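Local coordinates for mandelate racemase/muconate lactonizing protein (PDB 3QLD) that belongs to the enolase superfamily, pairing a mandelate racemase/muconate lactonizing type N-terminal domain with a TIM-barrel-like C-terminal domain, at residues H70-R75 and E96-V101; D228-A233 and A259-A264. One frame throughout, in Å; residues are numbered along the deposited sequence.

Contact 1 (H70-R75 and E96-V101). With SO4 (sulfate ion), chain E.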
loop_
_atom_site.group_PDB
_atom_site.type_symbol
_atom_site.label_atom_id
_atom_site.label_comp_id
_atom_site.label_asym_id
_atom_site.label_seq_id
_atom_site.Cartn_x
_atom_site.Cartn_y
_atom_site.Cartn_z
ATOM N N HIS A 70 -5.474 5.000 16.124
ATOM C CA HIS A 70 -4.364 4.497 16.906
ATOM C C HIS A 70 -3.004 4.984 16.411
ATOM O O HIS A 70 -2.010 4.771 17.112
ATOM C CB HIS A 70 -4.452 2.951 17.036
ATOM C CG HIS A 70 -5.667 2.487 17.784
ATOM N ND1 HIS A 70 -5.795 2.650 19.155
ATOM C CD2 HIS A 70 -6.818 1.900 17.369
ATOM C CE1 HIS A 70 -6.952 2.159 19.549
ATOM N NE2 HIS A 70 -7.612 1.727 18.486
ATOM N N HIS A 71 -2.939 5.641 15.241
ATOM C CA HIS A 71 -1.672 6.041 14.679
ATOM C C HIS A 71 -1.522 7.476 14.201
ATOM O O HIS A 71 -0.573 8.196 14.626
ATOM C CB HIS A 71 -1.286 5.098 13.524
ATOM C CG HIS A 71 -1.240 3.678 13.952
ATOM N ND1 HIS A 71 -0.096 3.115 14.490
ATOM C CD2 HIS A 71 -2.236 2.763 14.126
ATOM C CE1 HIS A 71 -0.365 1.867 14.872
ATOM N NE2 HIS A 71 -1.659 1.638 14.691
ATOM N N LEU A 72 -2.440 7.890 13.330
ATOM C CA LEU A 72 -2.343 9.213 12.724
ATOM C C LEU A 72 -2.800 10.332 13.669
ATOM O O LEU A 72 -2.060 11.285 13.842
ATOM C CB LEU A 72 -3.102 9.274 11.379
ATOM C CG LEU A 72 -2.713 8.232 10.345
ATOM C CD1 LEU A 72 -3.340 8.692 8.997
ATOM C CD2 LEU A 72 -1.209 8.164 10.234
ATOM N N VAL A 73 -3.952 10.171 14.325
ATOM C CA VAL A 73 -4.418 11.236 15.262
ATOM C C VAL A 73 -3.430 11.455 16.399
ATOM O O VAL A 73 -3.092 12.637 16.704
ATOM C CB VAL A 73 -5.914 11.066 15.657
ATOM C CG1 VAL A 73 -6.351 12.125 16.725
ATOM C CG2 VAL A 73 -6.732 11.210 14.413
ATOM N N PRO A 74 -2.859 10.373 16.983
ATOM C CA PRO A 74 -1.830 10.619 18.002
ATOM C C PRO A 74 -0.629 11.368 17.476
ATOM O O PRO A 74 -0.084 12.263 18.158
ATOM C CB PRO A 74 -1.457 9.210 18.456
ATOM C CG PRO A 74 -2.786 8.502 18.359
ATOM C CD PRO A 74 -3.229 8.940 16.961
ATOM N N ARG A 75 -0.236 11.076 16.254
ATOM C CA ARG A 75 0.922 11.728 15.661
ATOM C C ARG A 75 0.635 13.179 15.418
ATOM O O ARG A 75 1.564 14.018 15.535
ATOM C CB ARG A 75 1.343 11.069 14.350
ATOM C CG ARG A 75 2.263 9.826 14.560
ATOM C CD ARG A 75 2.431 9.226 13.161
ATOM N NE ARG A 75 3.383 8.138 13.188
ATOM C CZ ARG A 75 3.134 6.905 13.627
ATOM N NH1 ARG A 75 1.939 6.596 14.130
ATOM N NH2 ARG A 75 4.128 5.986 13.589
ATOM N N GLU A 96 4.160 16.829 7.569
ATOM C CA GLU A 96 5.373 16.545 8.275
ATOM C C GLU A 96 5.090 15.849 9.617
ATOM O O GLU A 96 5.938 15.071 10.108
ATOM C CB GLU A 96 6.262 17.805 8.382
ATOM C CG GLU A 96 6.528 18.361 9.789
ATOM C CD GLU A 96 6.829 19.882 9.758
ATOM O OE1 GLU A 96 6.903 20.506 10.853
ATOM O OE2 GLU A 96 6.987 20.438 8.629
ATOM N N ALA A 97 3.903 16.034 10.188
ATOM C CA ALA A 97 3.556 15.266 11.414
ATOM C C ALA A 97 3.533 13.765 11.107
ATOM O O ALA A 97 3.669 12.931 12.013
ATOM C CB ALA A 97 2.209 15.650 11.920
ATOM N N LEU A 98 3.292 13.452 9.839
ATOM C CA LEU A 98 3.025 12.060 9.418
ATOM C C LEU A 98 4.122 11.543 8.494
ATOM O O LEU A 98 3.939 10.495 7.833
ATOM C CB LEU A 98 1.674 11.974 8.723
ATOM C CG LEU A 98 0.486 12.550 9.516
ATOM C CD1 LEU A 98 -0.831 12.488 8.661
ATOM C CD2 LEU A 98 0.304 11.848 10.849
ATOM N N ARG A 99 5.260 12.248 8.453
ATOM C CA ARG A 99 6.269 11.932 7.428
ATOM C C ARG A 99 6.831 10.502 7.581
ATOM O O ARG A 99 7.290 9.958 6.596
ATOM C CB ARG A 99 7.413 12.958 7.419
ATOM C CG ARG A 99 8.244 12.906 8.733
ATOM C CD ARG A 99 8.932 14.228 9.018
ATOM N NE ARG A 99 9.952 14.115 10.063
ATOM C CZ ARG A 99 10.465 15.156 10.726
ATOM N NH1 ARG A 99 10.039 16.397 10.477
ATOM N NH2 ARG A 99 11.398 14.962 11.654
ATOM N N ASP A 100 6.789 9.906 8.779
ATOM C CA ASP A 100 7.306 8.544 8.990
ATOM C C ASP A 100 6.332 7.433 8.664
ATOM O O ASP A 100 6.695 6.289 8.804
ATOM C CB ASP A 100 7.740 8.301 10.426
ATOM C CG ASP A 100 6.575 8.316 11.448
ATOM O OD1 ASP A 100 5.612 9.118 11.296
ATOM O OD2 ASP A 100 6.632 7.571 12.461
ATOM N N VAL A 101 5.091 7.760 8.350
ATOM C CA VAL A 101 4.092 6.745 7.910
ATOM C C VAL A 101 4.308 6.390 6.418
ATOM O O VAL A 101 4.336 7.286 5.525
ATOM C CB VAL A 101 2.665 7.262 8.100
ATOM C CG1 VAL A 101 1.662 6.288 7.504
ATOM C CG2 VAL A 101 2.372 7.505 9.622
HETATM S S SO4 E . -11.638 1.177 18.021
HETATM O O1 SO4 E . -12.412 2.414 17.813
HETATM O O2 SO4 E . -10.978 0.712 16.798
HETATM O O3 SO4 E . -10.592 1.420 19.032
HETATM O O4 SO4 E . -12.589 0.146 18.473
#

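Contact 2 (D228-A233 and A259-A264)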
loop_
_atom_site.group_PDB
_atom_site.type_symbol
_atom_site.label_atom_id
_atom_site.label_comp_id
_atom_site.label_asym_id
_atom_site.label_seq_id
_atom_site.Cartn_x
_atom_site.Cartn_y
_atom_site.Cartn_z
ATOM N N ASP A 228 2.437 -4.707 -14.799
ATOM C CA ASP A 228 3.740 -4.419 -15.386
ATOM C C ASP A 228 3.752 -3.103 -16.202
ATOM O O ASP A 228 2.904 -2.794 -17.060
ATOM C CB ASP A 228 4.366 -5.756 -15.936
ATOM C CG ASP A 228 5.262 -5.631 -17.173
ATOM O OD1 ASP A 228 5.821 -6.710 -17.529
ATOM O OD2 ASP A 228 5.451 -4.551 -17.774
ATOM N N TRP A 229 4.659 -2.273 -15.735
ATOM C CA TRP A 229 4.822 -0.940 -16.187
ATOM C C TRP A 229 5.258 -0.917 -17.645
ATOM O O TRP A 229 4.865 -0.027 -18.412
ATOM C CB TRP A 229 5.879 -0.276 -15.323
ATOM C CG TRP A 229 5.387 0.229 -14.010
ATOM C CD1 TRP A 229 5.715 -0.249 -12.759
ATOM C CD2 TRP A 229 4.455 1.298 -13.799
ATOM N NE1 TRP A 229 5.056 0.488 -11.784
ATOM C CE2 TRP A 229 4.282 1.440 -12.394
ATOM C CE3 TRP A 229 3.757 2.166 -14.666
ATOM C CZ2 TRP A 229 3.438 2.412 -11.833
ATOM C CZ3 TRP A 229 2.941 3.167 -14.102
ATOM C CH2 TRP A 229 2.779 3.267 -12.704
ATOM N N PHE A 230 6.053 -1.917 -18.049
ATOM C CA PHE A 230 6.517 -1.923 -19.416
ATOM C C PHE A 230 5.471 -2.350 -20.401
ATOM O O PHE A 230 5.483 -1.839 -21.511
ATOM C CB PHE A 230 7.839 -2.682 -19.584
ATOM C CG PHE A 230 8.998 -1.760 -19.458
ATOM C CD1 PHE A 230 9.729 -1.705 -18.292
ATOM C CD2 PHE A 230 9.255 -0.817 -20.467
ATOM C CE1 PHE A 230 10.770 -0.791 -18.165
ATOM C CE2 PHE A 230 10.283 0.089 -20.370
ATOM C CZ PHE A 230 11.054 0.108 -19.208
ATOM N N ASP A 231 4.546 -3.229 -19.980
ATOM C CA ASP A 231 3.383 -3.591 -20.818
ATOM C C ASP A 231 2.551 -2.346 -21.055
ATOM O O ASP A 231 2.044 -2.127 -22.159
ATOM C CB ASP A 231 2.489 -4.685 -20.136
ATOM C CG ASP A 231 3.187 -6.132 -20.148
ATOM O OD1 ASP A 231 4.204 -6.311 -20.827
ATOM O OD2 ASP A 231 2.663 -7.066 -19.531
ATOM N N LEU A 232 2.373 -1.554 -20.010
ATOM C CA LEU A 232 1.625 -0.310 -20.144
ATOM C C LEU A 232 2.310 0.711 -21.115
ATOM O O LEU A 232 1.670 1.383 -21.961
ATOM C CB LEU A 232 1.368 0.272 -18.787
ATOM C CG LEU A 232 0.321 1.400 -18.849
ATOM C CD1 LEU A 232 -1.072 0.840 -19.364
ATOM C CD2 LEU A 232 0.181 1.967 -17.471
ATOM N N ALA A 233 3.614 0.876 -20.933
ATOM C CA ALA A 233 4.394 1.776 -21.766
ATOM C C ALA A 233 4.286 1.375 -23.213
ATOM O O ALA A 233 4.106 2.240 -24.110
ATOM C CB ALA A 233 5.887 1.771 -21.319
ATOM N N ALA A 259 5.128 9.227 -16.347
ATOM C CA ALA A 259 5.543 10.223 -17.319
ATOM C C ALA A 259 6.866 9.823 -17.979
ATOM O O ALA A 259 7.032 10.003 -19.173
ATOM C CB ALA A 259 5.652 11.575 -16.641
ATOM N N ARG A 260 7.791 9.249 -17.206
ATOM C CA ARG A 260 9.093 8.863 -17.719
ATOM C C ARG A 260 8.956 7.706 -18.723
ATOM O O ARG A 260 9.653 7.673 -19.760
ATOM C CB ARG A 260 10.056 8.522 -16.559
ATOM C CG ARG A 260 11.475 8.172 -16.989
ATOM C CD ARG A 260 12.282 9.384 -17.432
ATOM N NE ARG A 260 13.616 8.966 -17.837
ATOM C CZ ARG A 260 14.737 9.158 -17.113
ATOM N NH1 ARG A 260 14.696 9.790 -15.945
ATOM N NH2 ARG A 260 15.921 8.739 -17.577
ATOM N N LEU A 261 7.996 6.803 -18.439
ATOM C CA LEU A 261 7.768 5.624 -19.251
ATOM C C LEU A 261 6.913 5.926 -20.472
ATOM O O LEU A 261 6.911 5.131 -21.391
ATOM C CB LEU A 261 7.084 4.529 -18.430
ATOM C CG LEU A 261 7.963 3.748 -17.465
ATOM C CD1 LEU A 261 7.022 2.893 -16.647
ATOM C CD2 LEU A 261 9.083 2.924 -18.144
ATOM N N GLY A 262 6.214 7.071 -20.469
ATOM C CA GLY A 262 5.222 7.389 -21.517
ATOM C C GLY A 262 4.076 6.383 -21.362
ATOM O O GLY A 262 3.547 5.884 -22.356
ATOM N N ALA A 263 3.757 6.024 -20.119
ATOM C CA ALA A 263 2.817 4.929 -19.893
ATOM C C ALA A 263 1.375 5.436 -19.938
ATOM O O ALA A 263 0.410 4.619 -20.001
ATOM C CB ALA A 263 3.047 4.287 -18.537
ATOM N N ALA A 264 1.216 6.759 -19.767
ATOM C CA ALA A 264 -0.137 7.346 -19.852
ATOM C C ALA A 264 -0.057 8.832 -20.139
ATOM O O ALA A 264 0.982 9.489 -19.913
ATOM C CB ALA A 264 -0.977 7.101 -18.564
#

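Contact 1 (H70-R75 and E96-V101)
Arg75 and Asp100 reach for each other from opposite directions and join helix 61-80 to the loop before helix 105-123, within the N-terminal domain of the enolase-type fold. Their salt bridge is side-on, through two nitrogens. Arg75 NE donates to Asp100 OD1 at 3.1 Å, on the syn side and little out of the carboxylate plane. Arg75 NH2 donates to Asp100 OD2 at 3.2 Å, approaching from above that plane. The guanidinium and carboxylate planes are 36° apart. The third nitrogen turns back into its own helix, Arg75 NH1 donating to His71 O at 3.0 Å; that oxygen lies in the guanidinium plane, while NH1 stands above the carbonyl plane rather than on a lone pair. Together with the Asp100 pair, this bond limits rotation of the guanidinium. An extended chain from CG to NE carries the group out to the loop, while Val101 CG2 covers one guanidinium face near its rim. NH2 also makes a salt bridge to Glu53 of the second subunit, tying helix, loop and dimer partner together. Beside the charged pair is the apolar part of the contact: Leu72 crosses Leu98 and Val101 at about a right angle, its CD2 lying 3.7 Å from Val101 CG2 and 4.0 Å from Leu98 CD2. Away from the loop, His70 NE2 donates to O3 of a sulfate ion, 3.0 Å away and near the ring plane.

Contact 2 (D228-A233 and A259-A264)
This is apolar packing between the start of helix 229-238 and the end of helix 252-261, on the helical side of the TIM-barrel-like domain, where strand 243-245 lies between the two helices in sequence. Leu261 carries much of it by splitting its branches between two aromatic side chains. CD2 sits over one face of the Phe230 ring, a CH-pi contact 4.0 Å from the centroid and 29° off the normal. CD1 instead meets Trp229 CB at 3.6 Å and lies obliquely to the indole. Helix 252-261 ends in a Schellman motif with Gly262 as the C-prime residue at positive phi, and the chain then turns Ala263 against the other helix: the CA atoms of Ala233 and Ala263 are just 4.0 Å apart. A chi1 of -167° swings the Leu232 branches away from its own N, setting CD2 3.8 Å from Ala263 CB. Asp228 is the N-cap of helix 229-238, OD2 accepting from Asp231 N at 2.7 Å from above the carboxylate plane. Arg253 of the second subunit makes a cation-pi contact with Trp229. Ala263 O, 3.4 Å from Leu232 CG, is buried without a polar partner in the model, consistent with association by apolar packing, probably at some electrostatic cost.

In the fold
Contact 1 lies in the N-terminal domain range and contact 2 in the C-terminal, barrel-like range. Their centres are about 32 Å apart and their nearest atoms about 18 Å, so they do not touch. Each lies well out from the centre of the chain, at about 22 and 23 Å respectively. What they share is the second subunit, met at contact 1 by a salt bridge, hydrogen bonds and some packing, and at contact 2 by a cation-pi contact and packing that includes arginine side chains. The sulfate, probably from the crystallisation liquor, belongs to contact 1 alone; Trp65 and His384, evidently a residue of the C-terminal histidine tag, also hydrogen-bond to it, so the site partly reflects the construct.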